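Local structure of protein phosphatase Slingshot homolog 2 (Homo sapiens, 2NT2) at residues Phe48-Asn52 with Phe73-Ala77; Ser97-Ala101 with Ala114-Val118; Ile7-Val11 with Tyr102-Tyr107; Asp57-Leu63 with Asn128-Gln134. The protein removes phosphate from cofilin and so activates it to disassemble actin filaments, acting here through its dual-specificity catalytic domain. The protein carries 1 engineered substitution. One frame throughout, in Å; residues are numbered along the deposited sequence.

Interaction 1: residues Phe48-Asn52 with Phe73-Ala77; sequences FEYHN and FISKA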
loop_
_atom_site.group_PDB
_atom_site.type_symbol
_atom_site.label_atom_id
_atom_site.label_comp_id
_atom_site.label_asym_id
_atom_site.label_seq_id
_atom_site.Cartn_x
_atom_site.Cartn_y
_atom_site.Cartn_z
ATOM N N PHE A 48 12.782 3.998 10.721
ATOM C CA PHE A 48 11.773 3.040 10.297
ATOM C C PHE A 48 12.359 1.902 9.469
ATOM O O PHE A 48 13.337 2.087 8.747
ATOM C CB PHE A 48 10.674 3.742 9.495
ATOM C CG PHE A 48 10.103 4.980 10.162
ATOM C CD1 PHE A 48 10.603 6.232 9.858
ATOM C CD2 PHE A 48 9.072 4.883 11.080
ATOM C CE1 PHE A 48 10.079 7.368 10.452
ATOM C CE2 PHE A 48 8.543 6.010 11.681
ATOM C CZ PHE A 48 9.050 7.254 11.364
ATOM N N GLU A 49 11.733 0.741 9.597
ATOM C CA GLU A 49 11.986 -0.425 8.767
ATOM C C GLU A 49 11.299 -0.264 7.409
ATOM O O GLU A 49 10.078 -0.090 7.366
ATOM C CB GLU A 49 11.447 -1.666 9.474
ATOM C CG GLU A 49 12.518 -2.680 9.838
ATOM C CD GLU A 49 12.060 -4.095 9.528
ATOM O OE1 GLU A 49 11.774 -4.398 8.351
ATOM O OE2 GLU A 49 11.987 -4.904 10.476
ATOM N N TYR A 50 12.081 -0.331 6.341
ATOM C CA TYR A 50 11.598 -0.067 4.995
ATOM C C TYR A 50 11.507 -1.323 4.134
ATOM O O TYR A 50 12.300 -2.248 4.286
ATOM C CB TYR A 50 12.498 0.953 4.285
ATOM C CG TYR A 50 12.293 2.367 4.775
ATOM C CD1 TYR A 50 13.139 2.904 5.739
ATOM C CD2 TYR A 50 11.260 3.156 4.285
ATOM C CE1 TYR A 50 12.958 4.191 6.194
ATOM C CE2 TYR A 50 11.081 4.448 4.745
ATOM C CZ TYR A 50 11.932 4.959 5.699
ATOM O OH TYR A 50 11.768 6.244 6.164
ATOM N N HIS A 51 10.541 -1.305 3.223
ATOM C CA HIS A 51 10.462 -2.253 2.124
ATOM C C HIS A 51 10.130 -1.514 0.828
ATOM O O HIS A 51 9.195 -0.711 0.783
ATOM C CB HIS A 51 9.440 -3.356 2.388
ATOM C CG HIS A 51 9.606 -4.538 1.470
ATOM N ND1 HIS A 51 10.338 -5.647 1.825
ATOM C CD2 HIS A 51 9.148 -4.789 0.224
ATOM C CE1 HIS A 51 10.327 -6.531 0.842
ATOM N NE2 HIS A 51 9.607 -6.030 -0.147
ATOM N N ASN A 52 10.903 -1.757 -0.222
ATOM C CA ASN A 52 10.768 -0.955 -1.438
ATOM C C ASN A 52 10.362 -1.791 -2.645
ATOM O O ASN A 52 10.897 -2.875 -2.874
ATOM C CB ASN A 52 12.084 -0.214 -1.697
ATOM C CG ASN A 52 12.355 0.836 -0.636
ATOM O OD1 ASN A 52 12.163 2.031 -0.879
ATOM N ND2 ASN A 52 12.782 0.410 0.549
ATOM N N PHE A 73 5.402 -8.110 4.076
ATOM C CA PHE A 73 5.857 -6.986 4.872
ATOM C C PHE A 73 4.757 -6.450 5.785
ATOM O O PHE A 73 4.980 -6.279 6.984
ATOM C CB PHE A 73 6.377 -5.872 3.957
ATOM C CG PHE A 73 7.113 -4.776 4.714
ATOM C CD1 PHE A 73 8.348 -5.036 5.284
ATOM C CD2 PHE A 73 6.564 -3.512 4.841
ATOM C CE1 PHE A 73 9.029 -4.053 5.973
ATOM C CE2 PHE A 73 7.241 -2.523 5.531
ATOM C CZ PHE A 73 8.475 -2.793 6.094
ATOM N N ILE A 74 3.593 -6.184 5.203
ATOM C CA ILE A 74 2.480 -5.600 5.940
ATOM C C ILE A 74 2.014 -6.547 7.044
ATOM O O ILE A 74 1.655 -6.115 8.134
ATOM C CB ILE A 74 1.273 -5.299 5.028
ATOM C CG1 ILE A 74 1.543 -4.305 3.897
ATOM C CG2 ILE A 74 0.080 -4.847 5.859
ATOM C CD1 ILE A 74 0.398 -4.184 2.915
ATOM N N SER A 75 2.013 -7.836 6.720
ATOM C CA SER A 75 1.719 -8.893 7.678
ATOM C C SER A 75 2.755 -8.865 8.802
ATOM O O SER A 75 2.450 -9.087 9.972
ATOM C CB SER A 75 1.692 -10.252 6.979
ATOM O OG SER A 75 2.419 -11.238 7.691
ATOM N N LYS A 76 3.991 -8.568 8.421
ATOM C CA LYS A 76 5.081 -8.401 9.375
ATOM C C LYS A 76 4.788 -7.279 10.360
ATOM O O LYS A 76 4.987 -7.430 11.566
ATOM C CB LYS A 76 6.383 -8.131 8.621
ATOM C CG LYS A 76 7.576 -7.821 9.511
ATOM C CD LYS A 76 8.833 -7.643 8.669
ATOM C CE LYS A 76 10.091 -7.947 9.473
ATOM N NZ LYS A 76 11.309 -7.891 8.617
ATOM N N ALA A 77 4.286 -6.151 9.864
ATOM C CA ALA A 77 4.004 -5.015 10.737
ATOM C C ALA A 77 3.039 -5.421 11.851
ATOM O O ALA A 77 3.355 -5.302 13.033
ATOM C CB ALA A 77 3.457 -3.842 9.948
#
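Phe73 of helix 67-79 lays its ring against Glu49, Tyr50 and His51 of edge strand 49-52. Its CB carries the ring out from the helix, with CG anti to the backbone N (chi1 -169°). CG is 3.6 Å from CB of His51. From there outward Phe73 and His51 run past each other in opposite directions. CB of His51 sits over the ring centre, 3.5 Å from the centroid of Phe73, in a CH-pi contact nearly along the ring normal. The imidazole of His51 is oblique to the phenyl ring, with the planes 35° apart. CE1 of Phe73 comes 3.6 Å from OE1 of Glu49. At the far end CZ of Phe73 meets the backbone O of Glu49 edge-on at 3.4 Å, in the plane of the ring. Beside the ring, the extended chain of Lys76 turns NZ to both carboxylate oxygens of Glu49 in a long salt bridge, 3.5 Å from OE1 and 3.6 Å from OE2. Phe73 also touches Cys84 on strand 83-87. Segment 73-77 runs nearly antiparallel to strand 49-52, at 162°. This is a helix packed on a sheet, as in the alpha/beta fold of the protein-tyrosine phosphatase family.

Interaction 2: residues Ser97-Ala101 with Ala114-Val118; sequences STVIA and AYDYV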
loop_
_atom_site.group_PDB
_atom_site.type_symbol
_atom_site.label_atom_id
_atom_site.label_comp_id
_atom_site.label_asym_id
_atom_site.label_seq_id
_atom_site.Cartn_x
_atom_site.Cartn_y
_atom_site.Cartn_z
ATOM N N SER A 97 -3.536 0.615 -5.036
ATOM C CA SER A 97 -3.697 -0.709 -5.608
ATOM C C SER A 97 -3.143 -1.784 -4.679
ATOM O O SER A 97 -3.794 -2.796 -4.425
ATOM C CB SER A 97 -2.982 -0.803 -6.961
ATOM O OG SER A 97 -3.197 0.363 -7.731
ATOM N N THR A 98 -1.931 -1.551 -4.186
ATOM C CA THR A 98 -1.291 -2.486 -3.268
ATOM C C THR A 98 -2.157 -2.729 -2.038
ATOM O O THR A 98 -2.372 -3.864 -1.624
ATOM C CB THR A 98 0.086 -1.964 -2.812
ATOM O OG1 THR A 98 0.947 -1.855 -3.947
ATOM C CG2 THR A 98 0.732 -2.953 -1.855
ATOM N N VAL A 99 -2.674 -1.638 -1.477
ATOM C CA VAL A 99 -3.534 -1.745 -0.300
ATOM C C VAL A 99 -4.802 -2.526 -0.618
ATOM O O VAL A 99 -5.264 -3.351 0.170
ATOM C CB VAL A 99 -3.907 -0.362 0.262
ATOM C CG1 VAL A 99 -5.054 -0.498 1.248
ATOM C CG2 VAL A 99 -2.712 0.303 0.924
ATOM N N ILE A 100 -5.377 -2.295 -1.801
ATOM C CA ILE A 100 -6.601 -3.009 -2.155
ATOM C C ILE A 100 -6.341 -4.512 -2.241
ATOM O O ILE A 100 -7.139 -5.310 -1.756
ATOM C CB ILE A 100 -7.208 -2.504 -3.473
ATOM C CG1 ILE A 100 -7.827 -1.112 -3.399
ATOM C CG2 ILE A 100 -8.233 -3.511 -3.985
ATOM C CD1 ILE A 100 -7.584 -0.231 -4.604
ATOM N N ALA A 101 -5.232 -4.886 -2.865
ATOM C CA ALA A 101 -4.821 -6.269 -3.017
ATOM C C ALA A 101 -4.600 -6.935 -1.667
ATOM O O ALA A 101 -4.992 -8.081 -1.464
ATOM C CB ALA A 101 -3.545 -6.367 -3.844
ATOM N N ALA A 114 -13.262 -4.444 -1.606
ATOM C CA ALA A 114 -12.028 -3.843 -1.113
ATOM C C ALA A 114 -11.776 -2.492 -1.766
ATOM O O ALA A 114 -11.449 -1.518 -1.092
ATOM C CB ALA A 114 -10.847 -4.774 -1.359
ATOM N N TYR A 115 -11.940 -2.413 -3.090
ATOM C CA TYR A 115 -11.779 -1.117 -3.753
ATOM C C TYR A 115 -12.732 -0.092 -3.134
ATOM O O TYR A 115 -12.309 1.005 -2.780
ATOM C CB TYR A 115 -12.021 -1.235 -5.254
ATOM C CG TYR A 115 -11.939 0.064 -6.019
ATOM C CD1 TYR A 115 -10.719 0.544 -6.482
ATOM C CD2 TYR A 115 -13.075 0.818 -6.286
ATOM C CE1 TYR A 115 -10.629 1.732 -7.186
ATOM C CE2 TYR A 115 -12.999 2.009 -6.990
ATOM C CZ TYR A 115 -11.774 2.461 -7.437
ATOM O OH TYR A 115 -11.699 3.643 -8.136
ATOM N N ASP A 116 -13.998 -0.473 -3.000
ATOM C CA ASP A 116 -15.025 0.330 -2.371
ATOM C C ASP A 116 -14.666 0.709 -0.935
ATOM O O ASP A 116 -14.916 1.827 -0.493
ATOM C CB ASP A 116 -16.360 -0.428 -2.342
ATOM C CG ASP A 116 -17.067 -0.398 -3.681
ATOM O OD1 ASP A 116 -16.524 0.190 -4.638
ATOM O OD2 ASP A 116 -18.181 -0.959 -3.763
ATOM N N TYR A 117 -14.119 -0.259 -0.207
ATOM C CA TYR A 117 -13.705 -0.008 1.170
ATOM C C TYR A 117 -12.625 1.071 1.195
ATOM O O TYR A 117 -12.699 2.042 1.942
ATOM C CB TYR A 117 -13.198 -1.293 1.816
ATOM C CG TYR A 117 -12.746 -1.130 3.249
ATOM C CD1 TYR A 117 -13.665 -1.151 4.293
ATOM C CD2 TYR A 117 -11.403 -0.952 3.558
ATOM C CE1 TYR A 117 -13.245 -1.001 5.601
ATOM C CE2 TYR A 117 -10.979 -0.801 4.868
ATOM C CZ TYR A 117 -11.909 -0.827 5.886
ATOM O OH TYR A 117 -11.509 -0.680 7.194
ATOM N N VAL A 118 -11.624 0.879 0.339
ATOM C CA VAL A 118 -10.491 1.790 0.264
ATOM C C VAL A 118 -10.887 3.122 -0.358
ATOM O O VAL A 118 -10.417 4.172 0.085
ATOM C CB VAL A 118 -9.325 1.182 -0.538
ATOM C CG1 VAL A 118 -8.198 2.196 -0.668
ATOM C CG2 VAL A 118 -8.822 -0.101 0.114
#
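Ile100 on helix 94-107 meets three residues of helix 111-121 with three different carbons. CD1 at the end of its chain lies 3.7 Å from CD1 of Tyr115. The two side chains lie side by side and point the same way, and the methyl meets the phenol ring obliquely. CG1 of Ile100 rests 3.8 Å from CG2 of Val118. The branch methyl CG2 of Ile100 reaches CB of Ala114 at 3.9 Å. This spread follows from chi1 of -71°, which sets CG2 opposite the backbone N and leaves CG1 beside it. A second, lighter contact joins CG1 of Val99 to CG2 of Val118 at 4.0 Å. Replacing Ile100 by an alanine removes both branches, and is likely to leave a gap between Val118 and the Tyr115 ring, with Val118 keeping only Val99 as a partner on this segment.

The axes of segments 97-101 and 114-118 approach to 9.2 Å at 125°. They belong to the helical layer on one side of the sheet in the dual-specificity phosphatase domain. The small Ala114 permits the nearest backbone approach, 5.6 Å from CA of Ile100 to CA of Ala114. No hydrogen bond crosses the contact, which is apolar and mostly buried.

Further out, Leu13 of strand 11-14 touches both Val99 and Val118. Leu135 of helix 129-143 packs on Ile100, and Pro127 packs on Tyr115. The side chain of Val99 lies about 9 Å from that of Ser88, the engineered residue at the phosphocysteine position.

Interaction 3: residues Ile7-Val11 with Tyr102-Tyr107; sequences IFEHV and YAMKEY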
loop_
_atom_site.group_PDB
_atom_site.type_symbol
_atom_site.label_atom_id
_atom_site.label_comp_id
_atom_site.label_asym_id
_atom_site.label_seq_id
_atom_site.Cartn_x
_atom_site.Cartn_y
_atom_site.Cartn_z
ATOM N N ILE A 7 -6.385 2.640 6.859
ATOM C CA ILE A 7 -7.319 1.724 6.195
ATOM C C ILE A 7 -7.616 0.514 7.062
ATOM O O ILE A 7 -8.745 0.019 7.099
ATOM C CB ILE A 7 -6.772 1.292 4.825
ATOM C CG1 ILE A 7 -6.314 2.490 3.978
ATOM C CG2 ILE A 7 -7.793 0.459 4.084
ATOM C CD1 ILE A 7 -7.393 3.547 3.808
ATOM N N PHE A 8 -6.592 0.043 7.763
ATOM C CA PHE A 8 -6.785 -1.004 8.760
ATOM C C PHE A 8 -6.073 -0.612 10.048
ATOM O O PHE A 8 -5.411 0.428 10.019
ATOM C CB PHE A 8 -6.310 -2.358 8.238
ATOM C CG PHE A 8 -7.135 -2.797 7.033
ATOM C CD1 PHE A 8 -6.519 -3.046 5.822
ATOM C CD2 PHE A 8 -8.507 -2.956 7.142
ATOM C CE1 PHE A 8 -7.260 -3.447 4.727
ATOM C CE2 PHE A 8 -9.264 -3.348 6.054
ATOM C CZ PHE A 8 -8.629 -3.596 4.849
ATOM N N GLU A 9 -6.251 -1.396 11.102
ATOM C CA GLU A 9 -5.602 -1.083 12.373
ATOM C C GLU A 9 -4.112 -0.819 12.149
ATOM O O GLU A 9 -3.559 0.133 12.684
ATOM C CB GLU A 9 -5.807 -2.197 13.393
ATOM C CG GLU A 9 -4.551 -2.799 13.987
ATOM C CD GLU A 9 -4.017 -2.067 15.199
ATOM O OE1 GLU A 9 -3.666 -2.738 16.190
ATOM O OE2 GLU A 9 -3.930 -0.815 15.166
ATOM N N HIS A 10 -3.519 -1.661 11.307
ATOM C CA HIS A 10 -2.086 -1.661 11.070
ATOM C C HIS A 10 -1.692 -1.113 9.711
ATOM O O HIS A 10 -0.554 -1.332 9.272
ATOM C CB HIS A 10 -1.559 -3.098 11.225
ATOM C CG HIS A 10 -2.148 -4.037 10.215
ATOM N ND1 HIS A 10 -3.500 -4.262 10.091
ATOM C CD2 HIS A 10 -1.555 -4.811 9.274
ATOM C CE1 HIS A 10 -3.717 -5.136 9.119
ATOM N NE2 HIS A 10 -2.548 -5.486 8.605
ATOM N N VAL A 11 -2.582 -0.406 9.014
ATOM C CA VAL A 11 -2.266 -0.006 7.637
ATOM C C VAL A 11 -2.668 1.435 7.358
ATOM O O VAL A 11 -3.828 1.813 7.543
ATOM C CB VAL A 11 -2.946 -0.899 6.584
ATOM C CG1 VAL A 11 -2.641 -0.416 5.169
ATOM C CG2 VAL A 11 -2.533 -2.354 6.746
ATOM N N TYR A 102 -3.946 -6.233 -0.742
ATOM C CA TYR A 102 -3.705 -6.836 0.570
ATOM C C TYR A 102 -5.026 -7.191 1.256
ATOM O O TYR A 102 -5.164 -8.272 1.823
ATOM C CB TYR A 102 -2.886 -5.899 1.453
ATOM C CG TYR A 102 -2.778 -6.366 2.889
ATOM C CD1 TYR A 102 -1.918 -7.400 3.236
ATOM C CD2 TYR A 102 -3.533 -5.779 3.894
ATOM C CE1 TYR A 102 -1.810 -7.837 4.542
ATOM C CE2 TYR A 102 -3.432 -6.209 5.205
ATOM C CZ TYR A 102 -2.570 -7.238 5.524
ATOM O OH TYR A 102 -2.472 -7.661 6.831
ATOM N N ALA A 103 -5.991 -6.284 1.198
ATOM C CA ALA A 103 -7.304 -6.489 1.800
ATOM C C ALA A 103 -8.037 -7.671 1.180
ATOM O O ALA A 103 -8.659 -8.477 1.883
ATOM C CB ALA A 103 -8.139 -5.223 1.696
ATOM N N MET A 104 -7.957 -7.810 -0.140
ATOM C CA MET A 104 -8.527 -8.975 -0.819
ATOM C C MET A 104 -7.924 -10.261 -0.257
ATOM O O MET A 104 -8.615 -11.184 0.162
ATOM C CB MET A 104 -8.239 -8.915 -2.317
ATOM C CG MET A 104 -9.076 -7.935 -3.109
ATOM S SD MET A 104 -8.428 -7.620 -4.764
ATOM C CE MET A 104 -8.667 -9.205 -5.550
ATOM N N LYS A 105 -6.593 -10.292 -0.257
ATOM C CA LYS A 105 -5.868 -11.445 0.260
ATOM C C LYS A 105 -6.141 -11.682 1.743
ATOM O O LYS A 105 -6.517 -12.780 2.152
ATOM C CB LYS A 105 -4.362 -11.263 0.044
ATOM C CG LYS A 105 -3.572 -12.530 0.350
ATOM C CD LYS A 105 -2.318 -12.634 -0.504
ATOM C CE LYS A 105 -1.306 -13.566 0.156
ATOM N NZ LYS A 105 -1.922 -14.882 0.492
ATOM N N GLU A 106 -5.938 -10.644 2.544
ATOM C CA GLU A 106 -5.977 -10.734 3.997
ATOM C C GLU A 106 -7.361 -11.060 4.530
ATOM O O GLU A 106 -7.517 -11.994 5.326
ATOM C CB GLU A 106 -5.455 -9.433 4.612
ATOM C CG GLU A 106 -5.444 -9.363 6.122
ATOM C CD GLU A 106 -4.628 -10.446 6.789
ATOM O OE1 GLU A 106 -3.389 -10.476 6.669
ATOM O OE2 GLU A 106 -5.246 -11.303 7.462
ATOM N N TYR A 107 -8.388 -10.303 4.127
ATOM C CA TYR A 107 -9.709 -10.549 4.707
ATOM C C TYR A 107 -10.612 -11.316 3.753
ATOM O O TYR A 107 -11.771 -11.584 4.070
ATOM C CB TYR A 107 -10.351 -9.231 5.160
ATOM C CG TYR A 107 -9.419 -8.429 6.052
ATOM C CD1 TYR A 107 -9.013 -7.153 5.685
ATOM C CD2 TYR A 107 -8.936 -8.944 7.249
ATOM C CE1 TYR A 107 -8.162 -6.422 6.495
ATOM C CE2 TYR A 107 -8.085 -8.220 8.061
ATOM C CZ TYR A 107 -7.700 -6.950 7.678
ATOM O OH TYR A 107 -6.853 -6.220 8.477
HETATM O O HOH W 1 -7.856 -4.178 10.868
#
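Phe8 and Tyr107 form the tight part of this contact. The edge of Tyr107 points at the face of Phe8 in a T-shaped pair, with planes 70° apart and centroids 4.6 Å apart. CE1 of Tyr107 stands over the centre of the Phe8 ring. On the rim of that ring, CZ of Phe8 meets CB of Ala103 at 3.6 Å. CG2 of Ile7 lies over the opposite face, toward the rim. A leucine in place of Phe8 would probably leave the edge of Tyr107 without an aromatic face and open a gap beside Ala103.

His10 gives the polar part. Its first torsion, chi1 63°, sets CG between the backbone N and the carbonyl carbon and turns the ring toward the helix. NE2 of His10 hydrogen-bonds OH of Tyr102 at 2.8 Å, and either may be the donor. The hydroxyl lies in the imidazole plane. CG2 of Val11 sits over one face of this imidazole, and also lies 4.2 Å from CE2 of buried Tyr102.

The looser side runs past exposed Tyr107. Its OH reaches CE1 of His10 at 3.4 Å. A water accepts from Glu9 N and makes a weak bond with Tyr107 OH.

A classic beta bulge at Ile7 and Phe8, opposite Val11, shapes the strand here. Ile74 of helix 67-79 touches Val11 and Tyr102. Tyr117 of helix 111-121 bonds to O of Ile7 and packs on Phe8, so strand 5-8 meets helices 94-107 and 111-121 together.

Interaction 4: residues Asp57-Leu63 with Asn128-Gln134; sequences DEEATDL and NPSFMRQ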
loop_
_atom_site.group_PDB
_atom_site.type_symbol
_atom_site.label_atom_id
_atom_site.label_comp_id
_atom_site.label_asym_id
_atom_site.label_seq_id
_atom_site.Cartn_x
_atom_site.Cartn_y
_atom_site.Cartn_z
ATOM N N ASP A 57 4.687 4.292 -11.828
ATOM C CA ASP A 57 3.244 4.363 -12.001
ATOM C C ASP A 57 2.879 4.417 -13.483
ATOM O O ASP A 57 2.476 5.464 -13.998
ATOM C CB ASP A 57 2.685 5.605 -11.295
ATOM C CG ASP A 57 1.178 5.553 -11.126
ATOM O OD1 ASP A 57 0.605 4.453 -11.256
ATOM O OD2 ASP A 57 0.585 6.620 -10.846
ATOM N N GLU A 58 3.050 3.284 -14.156
ATOM C CA GLU A 58 2.825 3.172 -15.587
ATOM C C GLU A 58 2.223 1.812 -15.955
ATOM O O GLU A 58 2.400 0.849 -15.217
ATOM C CB GLU A 58 4.119 3.372 -16.374
ATOM C CG GLU A 58 5.390 3.344 -15.550
ATOM C CD GLU A 58 6.505 2.578 -16.239
ATOM O OE1 GLU A 58 6.622 1.358 -16.013
ATOM O OE2 GLU A 58 7.233 3.232 -17.006
ATOM N N GLU A 59 1.551 1.790 -17.092
ATOM C CA GLU A 59 0.830 0.621 -17.586
ATOM C C GLU A 59 1.736 -0.602 -17.698
ATOM O O GLU A 59 1.273 -1.738 -17.588
ATOM C CB GLU A 59 0.176 0.941 -18.928
ATOM C CG GLU A 59 0.391 -0.082 -20.020
ATOM C CD GLU A 59 0.549 0.540 -21.392
ATOM O OE1 GLU A 59 0.947 -0.211 -22.319
ATOM O OE2 GLU A 59 0.308 1.767 -21.546
ATOM N N ALA A 60 3.023 -0.358 -17.908
ATOM C CA ALA A 60 4.001 -1.413 -18.127
ATOM C C ALA A 60 4.445 -2.047 -16.816
ATOM O O ALA A 60 5.147 -3.060 -16.796
ATOM C CB ALA A 60 5.205 -0.866 -18.882
ATOM N N THR A 61 4.036 -1.423 -15.716
ATOM C CA THR A 61 4.370 -1.948 -14.398
ATOM C C THR A 61 3.501 -3.153 -14.055
ATOM O O THR A 61 2.271 -3.084 -14.107
ATOM C CB THR A 61 4.186 -0.882 -13.298
ATOM O OG1 THR A 61 5.194 0.124 -13.435
ATOM C CG2 THR A 61 4.347 -1.524 -11.930
ATOM N N ASP A 62 4.157 -4.250 -13.690
ATOM C CA ASP A 62 3.474 -5.439 -13.189
ATOM C C ASP A 62 3.558 -5.490 -11.663
ATOM O O ASP A 62 4.487 -6.076 -11.108
ATOM C CB ASP A 62 4.056 -6.695 -13.817
ATOM C CG ASP A 62 3.532 -7.997 -13.250
ATOM O OD1 ASP A 62 2.553 -7.991 -12.477
ATOM O OD2 ASP A 62 4.117 -9.054 -13.567
ATOM N N LEU A 63 2.584 -4.876 -11.002
ATOM C CA LEU A 63 2.536 -4.826 -9.545
ATOM C C LEU A 63 2.080 -6.158 -8.953
ATOM O O LEU A 63 2.465 -6.533 -7.845
ATOM C CB LEU A 63 1.580 -3.723 -9.093
ATOM C CG LEU A 63 2.191 -2.418 -8.592
ATOM C CD1 LEU A 63 1.106 -1.554 -7.959
ATOM C CD2 LEU A 63 3.324 -2.698 -7.622
ATOM N N ASN A 128 -4.082 2.985 -11.664
ATOM C CA ASN A 128 -4.016 3.199 -13.118
ATOM C C ASN A 128 -4.646 2.006 -13.831
ATOM O O ASN A 128 -4.701 0.899 -13.280
ATOM C CB ASN A 128 -2.603 3.516 -13.543
ATOM C CG ASN A 128 -1.655 2.402 -13.879
ATOM O OD1 ASN A 128 -1.994 1.342 -14.406
ATOM N ND2 ASN A 128 -0.368 2.637 -13.600
ATOM N N PRO A 129 -5.155 2.225 -15.041
ATOM C CA PRO A 129 -5.990 1.237 -15.728
ATOM C C PRO A 129 -5.339 -0.140 -15.798
ATOM O O PRO A 129 -6.027 -1.159 -15.671
ATOM C CB PRO A 129 -6.124 1.808 -17.143
ATOM C CG PRO A 129 -5.959 3.281 -16.958
ATOM C CD PRO A 129 -4.953 3.440 -15.855
ATOM N N SER A 130 -4.022 -0.172 -15.997
ATOM C CA SER A 130 -3.282 -1.433 -15.957
ATOM C C SER A 130 -3.259 -2.005 -14.547
ATOM O O SER A 130 -3.323 -3.217 -14.333
ATOM C CB SER A 130 -1.857 -1.243 -16.472
ATOM O OG SER A 130 -1.041 -2.359 -16.176
ATOM N N PHE A 131 -3.204 -1.130 -13.540
ATOM C CA PHE A 131 -3.243 -1.651 -12.172
ATOM C C PHE A 131 -4.621 -2.229 -11.885
ATOM O O PHE A 131 -4.761 -3.235 -11.193
ATOM C CB PHE A 131 -2.868 -0.567 -11.168
ATOM C CG PHE A 131 -1.381 -0.215 -11.209
ATOM C CD1 PHE A 131 -0.879 0.831 -10.446
ATOM C CD2 PHE A 131 -0.514 -0.940 -12.009
ATOM C CE1 PHE A 131 0.466 1.142 -10.492
ATOM C CE2 PHE A 131 0.832 -0.635 -12.059
ATOM C CZ PHE A 131 1.322 0.409 -11.291
ATOM N N MET A 132 -5.645 -1.604 -12.471
ATOM C CA MET A 132 -6.997 -2.138 -12.296
ATOM C C MET A 132 -7.144 -3.519 -12.915
ATOM O O MET A 132 -7.706 -4.427 -12.305
ATOM C CB MET A 132 -8.042 -1.177 -12.857
ATOM C CG MET A 132 -8.078 0.186 -12.191
ATOM S SD MET A 132 -9.156 0.243 -10.747
ATOM C CE MET A 132 -8.258 -0.761 -9.582
ATOM N N ARG A 133 -6.638 -3.687 -14.131
ATOM C CA ARG A 133 -6.684 -4.987 -14.797
ATOM C C ARG A 133 -6.044 -6.057 -13.918
ATOM O O ARG A 133 -6.534 -7.181 -13.820
ATOM C CB ARG A 133 -5.975 -4.909 -16.146
ATOM C CG ARG A 133 -6.518 -5.864 -17.197
ATOM C CD ARG A 133 -5.465 -6.876 -17.620
ATOM N NE ARG A 133 -5.192 -6.859 -19.049
ATOM C CZ ARG A 133 -5.691 -7.697 -19.950
ATOM N NH1 ARG A 133 -6.522 -8.660 -19.572
ATOM N NH2 ARG A 133 -5.362 -7.568 -21.229
ATOM N N GLN A 134 -4.936 -5.687 -13.280
ATOM C CA GLN A 134 -4.164 -6.648 -12.501
ATOM C C GLN A 134 -4.861 -7.064 -11.217
ATOM O O GLN A 134 -4.740 -8.212 -10.790
ATOM C CB GLN A 134 -2.778 -6.072 -12.184
ATOM C CG GLN A 134 -1.822 -6.148 -13.363
ATOM C CD GLN A 134 -0.720 -5.112 -13.295
ATOM O OE1 GLN A 134 0.084 -5.093 -12.361
ATOM N NE2 GLN A 134 -0.681 -4.253 -14.302
#
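Gln134 uses both ends of its amide on the loop 57-63. NE2 donates to the backbone O of Thr61 at 3.2 Å, in the carbonyl plane. OE1 accepts from the backbone N of Leu63 at 2.9 Å, and takes a weak second bond from N of Leu64. The chain of Gln134 is extended beyond CG, which brings the amide to the loop backbone. One helical turn back, OG of Ser130 donates to the backbone O of Glu59 at 2.8 Å.

Asn128 is the N-cap of the helix. Its OD1 accepts from N of Phe131 at 2.9 Å, while ND2 donates to OD1 of Asp57 at 3.1 Å. The donor comes from above the carboxylate plane, 42° out of it. OD1 of Asp57 also bonds OG of Ser93, which in turn accepts from N of Asn128. ND2 of Asn128 stands over the centre of one face of the Phe131 ring. CD1 of Leu63 makes a CH-pi contact on the opposite face, 3.9 Å from the centroid. O of Thr61 lies at the edge of the Phe131 ring, near its plane, 3.5 Å from CE2.

A sulfate, probably from the crystallisation liquor, lies close to OD2 of Asp57. The side chain of Asp57 lies about 7 Å from that of Ser88, the engineered active-site position. The loop before helix 67-79 is thus tied to the start of helix 129-143. Thr98 of helix 94-107 touches Leu63, and Arg94 and Ser97 touch Phe131.

From the N terminus, residues 7-11 open interaction 3, which closes only at 102-107. Interaction 1, between 48-52 and 73-77, is nested inside that loop. The segment 57-63 opens interaction 4 between the two halves of interaction 1, so the two cross. Interaction 2 begins at 97-101, before interaction 3 closes, and ends at 114-118; these two also cross and share helix 94-107. Interaction 4 closes last, at 128-134, around interaction 2, and crosses interaction 3. Ile74 joins interactions 1 and 3. Ser97 and Phe131 link interactions 2 and 4. Together they tie the sheet's two outermost strands, its surrounding helices and the loop 57-63 near the active site.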